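Local structure of uncharacterized protein (Wolinella succinogenes, 3JYG) at residues L66-R71 with R153-P158; T92-F97 with E130-V135; A102-E107 with R112-R117. The protein is of unknown function but belongs to the 6-pyruvoyl tetrahydropterin synthase family and carries a zinc ion held by histidines. All blocks are in the same frame, centred on the assembly; numbering follows the deposited sequence.

Interaction 1: residues L66-R71 with R153-P158; sequences LNWFKR and RSRIQP
Two backbone N-H groups, those of Phe69 and Lys70, converge on Leu66 O, each with a donor nitrogen 2.9 Å from it, and close the first turn of the helix from which Trp68 reaches Arg155 and Ile156. Leu66 sits at the N-cap position, so its carbonyl is used at once in helical bonding, and Trp68 is carried on a well-bonded turn.

No hydrogen bond spans the two segments; the indole does nearly all the work. With CG lodged between the backbone N and the carbonyl carbon (chi1 68°), the Trp68 ring meets Arg155 and Ile156 with its six-membered part. Trp68 CH2 lies 3.6 Å from Arg155 CB and 3.8 Å from Arg155 CG, an oblique approach. Ile156 comes instead to the edge of the ring, its CG2 4.3 Å from Trp68 CZ2. One ring face is packed by a neighbour in its own helix: Phe69 CB stands 3.8 Å above the plane, over the centre.

Arginine suits its place because it is greasy at the base and charged at the end. CB and CG of Arg155 lie against the indole, and bends at chi2 (-65°) and chi3 turn the guanidinium off to Glu108, where NH2 makes a salt bridge with OE2. Tryptophan offers enough breadth to serve several neighbours: Leu152 also packs on it, and Phe28 of the second subunit meets its ring with the planes nearly perpendicular. Leu66 and Phe69 pack on strand 40-52. Two helices, 67-77 and 141-155, packed side by side against the antiparallel part of the sheet (strands 3-17, 40-52, 162-169 and 174-180) are characteristic of the tunnelling fold (T-fold) to which this family belongs.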
loop_
_atom_site.group_PDB
_atom_site.type_symbol
_atom_site.label_atom_id
_atom_site.label_comp_id
_atom_site.label_asym_id
_atom_site.label_seq_id
_atom_site.Cartn_x
_atom_site.Cartn_y
_atom_site.Cartn_z
ATOM N N LEU A 66 -15.240 0.602 -13.583
ATOM C CA LEU A 66 -15.659 0.275 -12.218
ATOM C C LEU A 66 -16.668 1.328 -11.701
ATOM O O LEU A 66 -17.070 1.314 -10.515
ATOM C CB LEU A 66 -14.442 0.123 -11.288
ATOM C CG LEU A 66 -13.657 -1.216 -11.402
ATOM C CD1 LEU A 66 -12.339 -1.207 -10.615
ATOM C CD2 LEU A 66 -14.546 -2.457 -11.009
ATOM N N ASN A 67 -17.100 2.215 -12.609
ATOM C CA ASN A 67 -18.121 3.236 -12.269
ATOM C C ASN A 67 -19.427 2.649 -11.716
ATOM O O ASN A 67 -19.996 3.177 -10.786
ATOM C CB ASN A 67 -18.402 4.194 -13.455
ATOM C CG ASN A 67 -17.261 5.192 -13.707
ATOM O OD1 ASN A 67 -16.332 5.363 -12.889
ATOM N ND2 ASN A 67 -17.322 5.848 -14.860
ATOM N N TRP A 68 -19.903 1.560 -12.301
ATOM C CA TRP A 68 -21.085 0.854 -11.779
ATOM C C TRP A 68 -20.880 0.380 -10.334
ATOM O O TRP A 68 -21.853 0.204 -9.572
ATOM C CB TRP A 68 -21.443 -0.364 -12.640
ATOM C CG TRP A 68 -20.392 -1.415 -12.530
ATOM C CD1 TRP A 68 -19.226 -1.464 -13.236
ATOM C CD2 TRP A 68 -20.357 -2.525 -11.618
ATOM N NE1 TRP A 68 -18.472 -2.531 -12.831
ATOM C CE2 TRP A 68 -19.141 -3.208 -11.847
ATOM C CE3 TRP A 68 -21.225 -3.003 -10.632
ATOM C CZ2 TRP A 68 -18.776 -4.363 -11.138
ATOM C CZ3 TRP A 68 -20.856 -4.131 -9.917
ATOM C CH2 TRP A 68 -19.633 -4.802 -10.182
ATOM N N PHE A 69 -19.626 0.118 -9.984
ATOM C CA PHE A 69 -19.330 -0.388 -8.658
ATOM C C PHE A 69 -19.265 0.794 -7.708
ATOM O O PHE A 69 -19.743 0.692 -6.585
ATOM C CB PHE A 69 -18.030 -1.186 -8.652
ATOM C CG PHE A 69 -17.638 -1.699 -7.286
ATOM C CD1 PHE A 69 -18.269 -2.806 -6.741
ATOM C CD2 PHE A 69 -16.602 -1.106 -6.577
ATOM C CE1 PHE A 69 -17.902 -3.294 -5.520
ATOM C CE2 PHE A 69 -16.215 -1.592 -5.348
ATOM C CZ PHE A 69 -16.867 -2.690 -4.807
ATOM N N LYS A 70 -18.711 1.921 -8.190
ATOM C CA LYS A 70 -18.767 3.198 -7.494
ATOM C C LYS A 70 -20.210 3.559 -7.130
ATOM O O LYS A 70 -20.494 3.932 -6.002
ATOM C CB LYS A 70 -18.172 4.332 -8.353
ATOM C CG LYS A 70 -17.885 5.577 -7.545
ATOM C CD LYS A 70 -16.967 6.599 -8.266
ATOM C CE LYS A 70 -16.379 7.573 -7.235
ATOM N NZ LYS A 70 -17.447 8.367 -6.570
ATOM N N ARG A 71 -21.111 3.426 -8.097
ATOM C CA ARG A 71 -22.508 3.782 -7.913
ATOM C C ARG A 71 -23.125 2.927 -6.815
ATOM O O ARG A 71 -23.807 3.442 -5.946
ATOM C CB ARG A 71 -23.280 3.626 -9.216
ATOM C CG ARG A 71 -24.558 4.504 -9.272
ATOM C CD ARG A 71 -25.236 4.412 -10.653
ATOM N NE ARG A 71 -25.373 3.005 -10.995
ATOM C CZ ARG A 71 -25.816 2.519 -12.153
ATOM N NH1 ARG A 71 -26.212 3.327 -13.136
ATOM N NH2 ARG A 71 -25.860 1.203 -12.316
ATOM N N ARG A 153 -16.546 -10.529 -8.753
ATOM C CA ARG A 153 -16.290 -11.718 -9.602
ATOM C C ARG A 153 -17.461 -12.066 -10.500
ATOM O O ARG A 153 -17.252 -12.466 -11.647
ATOM C CB ARG A 153 -15.862 -12.952 -8.806
ATOM C CG ARG A 153 -14.441 -12.850 -8.252
ATOM C CD ARG A 153 -14.207 -13.951 -7.234
ATOM N NE ARG A 153 -14.070 -15.244 -7.905
ATOM C CZ ARG A 153 -13.989 -16.436 -7.300
ATOM N NH1 ARG A 153 -14.056 -16.573 -5.953
ATOM N NH2 ARG A 153 -13.878 -17.509 -8.066
ATOM N N SER A 154 -18.686 -11.878 -10.010
ATOM C CA SER A 154 -19.868 -12.343 -10.752
ATOM C C SER A 154 -20.257 -11.411 -11.871
ATOM O O SER A 154 -21.007 -11.811 -12.773
ATOM C CB SER A 154 -21.057 -12.566 -9.806
ATOM O OG SER A 154 -21.569 -11.334 -9.352
ATOM N N ARG A 155 -19.751 -10.180 -11.817
ATOM C CA ARG A 155 -20.066 -9.118 -12.803
ATOM C C ARG A 155 -18.971 -8.789 -13.856
ATOM O O ARG A 155 -19.316 -8.365 -14.951
ATOM C CB ARG A 155 -20.432 -7.799 -12.079
ATOM C CG ARG A 155 -21.591 -7.885 -11.089
ATOM C CD ARG A 155 -22.909 -8.206 -11.779
ATOM N NE ARG A 155 -24.006 -7.368 -11.273
ATOM C CZ ARG A 155 -24.650 -7.559 -10.116
ATOM N NH1 ARG A 155 -24.313 -8.562 -9.304
ATOM N NH2 ARG A 155 -25.635 -6.740 -9.770
ATOM N N ILE A 156 -17.675 -8.934 -13.552
ATOM C CA ILE A 156 -16.639 -8.374 -14.461
ATOM C C ILE A 156 -16.232 -9.198 -15.700
ATOM O O ILE A 156 -15.472 -8.719 -16.560
ATOM C CB ILE A 156 -15.299 -7.897 -13.722
ATOM C CG1 ILE A 156 -14.682 -9.035 -12.910
ATOM C CG2 ILE A 156 -15.530 -6.628 -12.884
ATOM C CD1 ILE A 156 -13.951 -10.077 -13.736
ATOM N N GLN A 157 -16.721 -10.427 -15.791
ATOM C CA GLN A 157 -16.518 -11.260 -16.976
ATOM C C GLN A 157 -16.507 -10.556 -18.348
ATOM O O GLN A 157 -15.563 -10.718 -19.093
ATOM C CB GLN A 157 -17.559 -12.363 -17.003
ATOM C CG GLN A 157 -17.133 -13.551 -17.804
ATOM C CD GLN A 157 -17.505 -14.831 -17.089
ATOM O OE1 GLN A 157 -17.404 -14.918 -15.846
ATOM N NE2 GLN A 157 -17.929 -15.841 -17.857
ATOM N N PRO A 158 -17.558 -9.775 -18.692
ATOM C CA PRO A 158 -17.513 -9.181 -20.036
ATOM C C PRO A 158 -16.321 -8.229 -20.232
ATOM O O PRO A 158 -16.126 -7.708 -21.327
ATOM C CB PRO A 158 -18.833 -8.404 -20.121
ATOM C CG PRO A 158 -19.732 -9.054 -19.096
ATOM C CD PRO A 158 -18.822 -9.468 -17.997
#

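Interaction 2: residues T92-F97 with E130-V135; sequences TLLPHF and ESFVVV
Leu94 and Phe132 make a CH-pi contact that dominates this buried meeting. Leu94 CD1 stands 3.8 Å from the centroid of the Phe132 ring and only 7° off the ring normal, so the methyl sits squarely over the face. Having CG beside the backbone N and anti to the carbonyl carbon (chi1 -64°) carries the fork of the leucine across to the ring.

Ordinary apolar contacts complete the overlap. While CD1 occupies the middle of the ring, the other branch lies nearer its root, Leu94 CD2 being 3.7 Å from Phe132 CD2. The two side chains run past one another in opposite directions, and CG, CD1 and CD2 of the leucine lie along one face of the ring. A branched side chain suits this place because its two methyls can meet two parts of one ring. Leu93 adds a lighter touch, with its CB 4.3 Å from Phe132 CZ.

No hydrogen bond crosses between the segments. Within 92-97 the backbone supplies one: Leu94, the first residue to depart from helix 90-93, has its carbonyl taken by the next turn, Phe97 N donating to Leu94 O at 2.9 Å.

Around these residues, Leu94 also packs on Val113 and Tyr129, and Leu93 on Ile83, while Phe132 begins a strand directly after helix 123-131. The contact thus lays the exit of helix 90-93 on the part of the mixed sheet where 80-84 and 132-135 run as parallel neighbours, a pair joined by a long crossover connection that holds both helices and the hairpin of strands 103-105 and 110-113.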
loop_
_atom_site.group_PDB
_atom_site.type_symbol
_atom_site.label_atom_id
_atom_site.label_comp_id
_atom_site.label_asym_id
_atom_site.label_seq_id
_atom_site.Cartn_x
_atom_site.Cartn_y
_atom_site.Cartn_z
ATOM N N THR A 92 -34.733 -5.936 18.159
ATOM C CA THR A 92 -34.705 -4.741 18.999
ATOM C C THR A 92 -34.526 -3.437 18.207
ATOM O O THR A 92 -35.185 -2.456 18.487
ATOM C CB THR A 92 -33.595 -4.870 20.031
ATOM O OG1 THR A 92 -33.919 -5.988 20.853
ATOM C CG2 THR A 92 -33.486 -3.608 20.928
ATOM N N LEU A 93 -33.650 -3.462 17.199
ATOM C CA LEU A 93 -33.345 -2.298 16.377
ATOM C C LEU A 93 -34.260 -2.148 15.211
ATOM O O LEU A 93 -34.463 -1.035 14.773
ATOM C CB LEU A 93 -31.890 -2.328 15.884
ATOM C CG LEU A 93 -30.786 -2.259 16.943
ATOM C CD1 LEU A 93 -29.426 -2.639 16.300
ATOM C CD2 LEU A 93 -30.722 -0.911 17.567
ATOM N N LEU A 94 -34.815 -3.254 14.711
ATOM C CA LEU A 94 -35.876 -3.218 13.677
ATOM C C LEU A 94 -37.195 -3.903 14.120
ATOM O O LEU A 94 -37.615 -4.890 13.505
ATOM C CB LEU A 94 -35.377 -3.839 12.349
ATOM C CG LEU A 94 -34.226 -3.142 11.605
ATOM C CD1 LEU A 94 -32.893 -3.705 12.170
ATOM C CD2 LEU A 94 -34.330 -3.340 10.067
ATOM N N PRO A 95 -37.851 -3.369 15.185
ATOM C CA PRO A 95 -39.022 -4.020 15.779
ATOM C C PRO A 95 -40.205 -4.227 14.827
ATOM O O PRO A 95 -40.921 -5.227 14.969
ATOM C CB PRO A 95 -39.384 -3.078 16.954
ATOM C CG PRO A 95 -38.881 -1.725 16.545
ATOM C CD PRO A 95 -37.526 -2.108 15.906
ATOM N N HIS A 96 -40.379 -3.345 13.832
ATOM C CA HIS A 96 -41.450 -3.478 12.852
ATOM C C HIS A 96 -41.234 -4.617 11.885
ATOM O O HIS A 96 -42.119 -4.909 11.093
ATOM C CB HIS A 96 -41.629 -2.171 12.050
ATOM C CG HIS A 96 -42.080 -1.015 12.884
ATOM N ND1 HIS A 96 -41.222 -0.313 13.707
ATOM C CD2 HIS A 96 -43.303 -0.454 13.046
ATOM C CE1 HIS A 96 -41.893 0.645 14.325
ATOM N NE2 HIS A 96 -43.156 0.586 13.934
ATOM N N PHE A 97 -40.037 -5.215 11.913
ATOM C CA PHE A 97 -39.642 -6.276 10.990
ATOM C C PHE A 97 -39.024 -7.425 11.800
ATOM O O PHE A 97 -38.104 -8.106 11.338
ATOM C CB PHE A 97 -38.625 -5.735 9.951
ATOM C CG PHE A 97 -39.193 -4.666 9.041
ATOM C CD1 PHE A 97 -39.083 -3.312 9.376
ATOM C CD2 PHE A 97 -39.874 -5.024 7.880
ATOM C CE1 PHE A 97 -39.641 -2.326 8.567
ATOM C CE2 PHE A 97 -40.415 -4.062 7.057
ATOM C CZ PHE A 97 -40.301 -2.700 7.392
ATOM N N GLU A 130 -34.853 3.604 6.565
ATOM C CA GLU A 130 -34.015 3.917 5.402
ATOM C C GLU A 130 -32.523 3.673 5.664
ATOM O O GLU A 130 -31.781 3.414 4.715
ATOM C CB GLU A 130 -34.234 5.334 4.841
ATOM C CG GLU A 130 -35.675 5.554 4.345
ATOM C CD GLU A 130 -35.862 5.446 2.821
ATOM O OE1 GLU A 130 -35.175 4.643 2.140
ATOM O OE2 GLU A 130 -36.724 6.195 2.292
ATOM N N SER A 131 -32.094 3.728 6.930
ATOM C CA SER A 131 -30.652 3.521 7.251
ATOM C C SER A 131 -30.124 2.110 6.996
ATOM O O SER A 131 -28.972 1.928 6.677
ATOM C CB SER A 131 -30.362 3.826 8.705
ATOM O OG SER A 131 -30.981 5.007 9.122
ATOM N N PHE A 132 -30.954 1.087 7.149
ATOM C CA PHE A 132 -30.396 -0.270 7.277
ATOM C C PHE A 132 -30.100 -0.987 5.977
ATOM O O PHE A 132 -30.919 -0.958 5.047
ATOM C CB PHE A 132 -31.332 -1.147 8.103
ATOM C CG PHE A 132 -31.364 -0.780 9.537
ATOM C CD1 PHE A 132 -30.250 -1.008 10.357
ATOM C CD2 PHE A 132 -32.517 -0.172 10.096
ATOM C CE1 PHE A 132 -30.279 -0.649 11.693
ATOM C CE2 PHE A 132 -32.532 0.167 11.449
ATOM C CZ PHE A 132 -31.447 -0.080 12.235
ATOM N N VAL A 133 -28.907 -1.607 5.927
ATOM C CA VAL A 133 -28.550 -2.497 4.840
ATOM C C VAL A 133 -28.401 -3.839 5.525
ATOM O O VAL A 133 -27.557 -3.989 6.411
ATOM C CB VAL A 133 -27.210 -2.088 4.203
ATOM C CG1 VAL A 133 -26.676 -3.191 3.304
ATOM C CG2 VAL A 133 -27.414 -0.792 3.362
ATOM N N VAL A 134 -29.259 -4.785 5.147
ATOM C CA VAL A 134 -29.283 -6.050 5.858
ATOM C C VAL A 134 -28.493 -7.082 5.076
ATOM O O VAL A 134 -28.710 -7.230 3.874
ATOM C CB VAL A 134 -30.730 -6.531 6.160
ATOM C CG1 VAL A 134 -30.711 -7.870 6.950
ATOM C CG2 VAL A 134 -31.509 -5.442 6.940
ATOM N N VAL A 135 -27.578 -7.789 5.752
ATOM C CA VAL A 135 -26.684 -8.733 5.041
ATOM C C VAL A 135 -26.661 -10.082 5.761
ATOM O O VAL A 135 -26.952 -10.143 6.935
ATOM C CB VAL A 135 -25.201 -8.191 4.879
ATOM C CG1 VAL A 135 -25.104 -6.994 3.822
ATOM C CG2 VAL A 135 -24.536 -7.878 6.264
#

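Interaction 3: residues A102-E107 with R112-R117; sequences ALVWME and RVDFER
The guanidinium group of Arg117 carries Ala102 CB over one face, 3.1 Å above the plane and offset toward the rim; the nearest atom is Arg117 NE, 3.4 Å from Ala102 CB. A small methyl lets the flat cation lie this close, while its nitrogens bond elsewhere: NH1 to His96 O, and NH2 to Asp99 OD2 in a salt bridge. The second flat group, the Phe115 ring, has Val113 CG2 3.6 Å above one face, again toward the rim. Both belong to the 3-10 segment that follows the beta hairpin of strands 103-105 and 110-113; 103-105 is the outermost strand on this side of the sheet within the chain.

Val104 and Arg112 form an antiparallel hydrogen-bonded pair. Val104 N donates to Arg112 O at 2.7 Å, in an almost perfectly straight bond (179°), and Arg112 N returns a longer one to Val104 O at 3.1 Å. Beyond the non-hydrogen-bonded pair Leu103 and Val113, Asp114 N donates to Ala102 O at 2.9 Å.

Val104 and Arg112 put their side chains on the same face of the sheet, and there selenomethionine Met106 reaches back, bent at chi2 (-64°), to set CE beside the aliphatic base of Arg112. The arginine suits this place because its methylene stem packs on the selenomethionine while its NH2 is salt-bridged to Glu130 OE1. Leu103 and Val113 diverge, yet Leu103 CD2 still meets Val113 CG1 at their ends; the valine is buried, packing on Phe97 and Tyr129. Val104 CG2 rests against the Asp114 backbone.

Where the strand gives way to a 3-10 turn, an Asx turn forms: Asp114 OD1 accepts from Glu116 N at 3.0 Å, the donor approaching from above the carboxylate plane.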
loop_
_atom_site.group_PDB
_atom_site.type_symbol
_atom_site.label_atom_id
_atom_site.label_comp_id
_atom_site.label_asym_id
_atom_site.label_seq_id
_atom_site.Cartn_x
_atom_site.Cartn_y
_atom_site.Cartn_z
ATOM N N ALA A 102 -40.567 -9.337 5.802
ATOM C CA ALA A 102 -40.889 -8.287 4.824
ATOM C C ALA A 102 -39.604 -7.534 4.464
ATOM O O ALA A 102 -39.501 -6.323 4.676
ATOM C CB ALA A 102 -41.975 -7.320 5.393
ATOM N N LEU A 103 -38.614 -8.262 3.949
ATOM C CA LEU A 103 -37.342 -7.648 3.529
ATOM C C LEU A 103 -37.246 -7.877 2.061
ATOM O O LEU A 103 -37.694 -8.899 1.565
ATOM C CB LEU A 103 -36.133 -8.314 4.199
ATOM C CG LEU A 103 -36.131 -8.456 5.717
ATOM C CD1 LEU A 103 -34.832 -9.134 6.100
ATOM C CD2 LEU A 103 -36.256 -7.099 6.356
ATOM N N VAL A 104 -36.669 -6.921 1.351
ATOM C CA VAL A 104 -36.571 -7.026 -0.085
ATOM C C VAL A 104 -35.108 -7.308 -0.427
ATOM O O VAL A 104 -34.259 -6.430 -0.272
ATOM C CB VAL A 104 -37.075 -5.712 -0.747
ATOM C CG1 VAL A 104 -37.167 -5.884 -2.281
ATOM C CG2 VAL A 104 -38.426 -5.247 -0.105
ATOM N N TRP A 105 -34.815 -8.539 -0.879
ATOM C CA TRP A 105 -33.428 -8.971 -1.125
ATOM C C TRP A 105 -33.098 -8.603 -2.513
ATOM O O TRP A 105 -33.859 -8.885 -3.417
ATOM C CB TRP A 105 -33.237 -10.490 -0.955
ATOM C CG TRP A 105 -33.389 -10.838 0.424
ATOM C CD1 TRP A 105 -34.547 -11.194 1.049
ATOM C CD2 TRP A 105 -32.374 -10.794 1.433
ATOM N NE1 TRP A 105 -34.319 -11.393 2.387
ATOM C CE2 TRP A 105 -33.000 -11.146 2.659
ATOM C CE3 TRP A 105 -31.002 -10.493 1.425
ATOM C CZ2 TRP A 105 -32.320 -11.217 3.846
ATOM C CZ3 TRP A 105 -30.307 -10.564 2.627
ATOM C CH2 TRP A 105 -30.981 -10.907 3.827
HETATM N N MSE A 106 -31.950 -7.983 -2.685
HETATM C CA MSE A 106 -31.533 -7.533 -3.996
HETATM C C MSE A 106 -30.575 -8.557 -4.548
HETATM O O MSE A 106 -30.084 -9.407 -3.818
HETATM C CB MSE A 106 -30.879 -6.160 -3.859
HETATM C CG MSE A 106 -31.675 -5.271 -2.913
HETATM SE SE MSE A 106 -33.444 -4.975 -3.712
HETATM C CE MSE A 106 -34.164 -3.777 -2.328
ATOM N N GLU A 107 -30.295 -8.468 -5.834
ATOM C CA GLU A 107 -29.377 -9.424 -6.465
ATOM C C GLU A 107 -27.983 -9.467 -5.774
ATOM O O GLU A 107 -27.428 -10.546 -5.591
ATOM C CB GLU A 107 -29.239 -9.124 -7.954
ATOM C CG GLU A 107 -30.299 -9.767 -8.837
ATOM C CD GLU A 107 -29.682 -10.300 -10.139
ATOM O OE1 GLU A 107 -28.905 -9.547 -10.797
ATOM O OE2 GLU A 107 -29.944 -11.486 -10.490
ATOM N N ARG A 112 -33.114 -4.399 1.825
ATOM C CA ARG A 112 -33.756 -3.259 2.478
ATOM C C ARG A 112 -35.102 -3.699 3.039
ATOM O O ARG A 112 -35.678 -4.714 2.595
ATOM C CB ARG A 112 -33.947 -2.112 1.499
ATOM C CG ARG A 112 -32.627 -1.641 0.905
ATOM C CD ARG A 112 -32.809 -0.380 0.134
ATOM N NE ARG A 112 -32.590 0.729 1.044
ATOM C CZ ARG A 112 -33.402 1.768 1.216
ATOM N NH1 ARG A 112 -34.529 1.902 0.504
ATOM N NH2 ARG A 112 -33.045 2.690 2.089
ATOM N N VAL A 113 -35.620 -2.976 4.024
ATOM C CA VAL A 113 -36.963 -3.313 4.495
ATOM C C VAL A 113 -37.986 -3.041 3.369
ATOM O O VAL A 113 -37.718 -2.258 2.452
ATOM C CB VAL A 113 -37.313 -2.591 5.811
ATOM C CG1 VAL A 113 -36.325 -3.010 6.905
ATOM C CG2 VAL A 113 -37.323 -1.060 5.598
ATOM N N ASP A 114 -39.103 -3.764 3.399
ATOM C CA ASP A 114 -40.250 -3.463 2.566
ATOM C C ASP A 114 -40.937 -2.270 3.218
ATOM O O ASP A 114 -41.528 -2.421 4.283
ATOM C CB ASP A 114 -41.247 -4.649 2.547
ATOM C CG ASP A 114 -42.423 -4.412 1.583
ATOM O OD1 ASP A 114 -42.677 -3.244 1.179
ATOM O OD2 ASP A 114 -43.086 -5.412 1.232
ATOM N N PHE A 115 -40.864 -1.104 2.586
ATOM C CA PHE A 115 -41.464 0.102 3.169
ATOM C C PHE A 115 -42.990 0.144 3.199
ATOM O O PHE A 115 -43.582 0.876 4.000
ATOM C CB PHE A 115 -40.878 1.347 2.531
ATOM C CG PHE A 115 -39.467 1.630 2.977
ATOM C CD1 PHE A 115 -39.230 2.422 4.093
ATOM C CD2 PHE A 115 -38.382 1.090 2.293
ATOM C CE1 PHE A 115 -37.914 2.691 4.522
ATOM C CE2 PHE A 115 -37.061 1.356 2.725
ATOM C CZ PHE A 115 -36.843 2.159 3.842
ATOM N N GLU A 116 -43.628 -0.665 2.362
ATOM C CA GLU A 116 -45.088 -0.879 2.463
ATOM C C GLU A 116 -45.537 -1.208 3.872
ATOM O O GLU A 116 -46.576 -0.729 4.310
ATOM C CB GLU A 116 -45.578 -1.974 1.503
ATOM C CG GLU A 116 -45.452 -1.584 0.019
ATOM C CD GLU A 116 -46.403 -0.448 -0.380
ATOM O OE1 GLU A 116 -47.572 -0.415 0.117
ATOM O OE2 GLU A 116 -45.973 0.420 -1.185
ATOM N N ARG A 117 -44.771 -1.997 4.602
ATOM C CA ARG A 117 -45.269 -2.407 5.900
ATOM C C ARG A 117 -45.183 -1.324 7.006
ATOM O O ARG A 117 -45.846 -1.450 8.037
ATOM C CB ARG A 117 -44.763 -3.819 6.293
ATOM C CG ARG A 117 -43.548 -3.935 7.214
ATOM C CD ARG A 117 -43.722 -5.022 8.369
ATOM N NE ARG A 117 -43.951 -6.424 7.960
ATOM C CZ ARG A 117 -43.451 -7.508 8.582
ATOM N NH1 ARG A 117 -42.674 -7.394 9.652
ATOM N NH2 ARG A 117 -43.720 -8.730 8.121
#

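Interactions 2 and 3 are neighbours, their centres about 10 Å apart: strands 132-135 and 110-113 lie side by side in one sheet, and the two contacts are joined by the salt bridge from Glu130 to Arg112 and by Phe97 against Arg117. Interaction 1 has its centre about 27 Å from that of interaction 2, on the opposite side of the chain's centre, yet its nearest atoms come within about 4 Å of interaction 3 without touching it. Interaction 2 is buried, with no hydrogen bond across its segments; interaction 3, at the surface, relies on backbone hydrogen bonds and arginines; interaction 1, partly buried where helix 67-77 starts, joins an aromatic ring to aliphatic carbons beside another subunit.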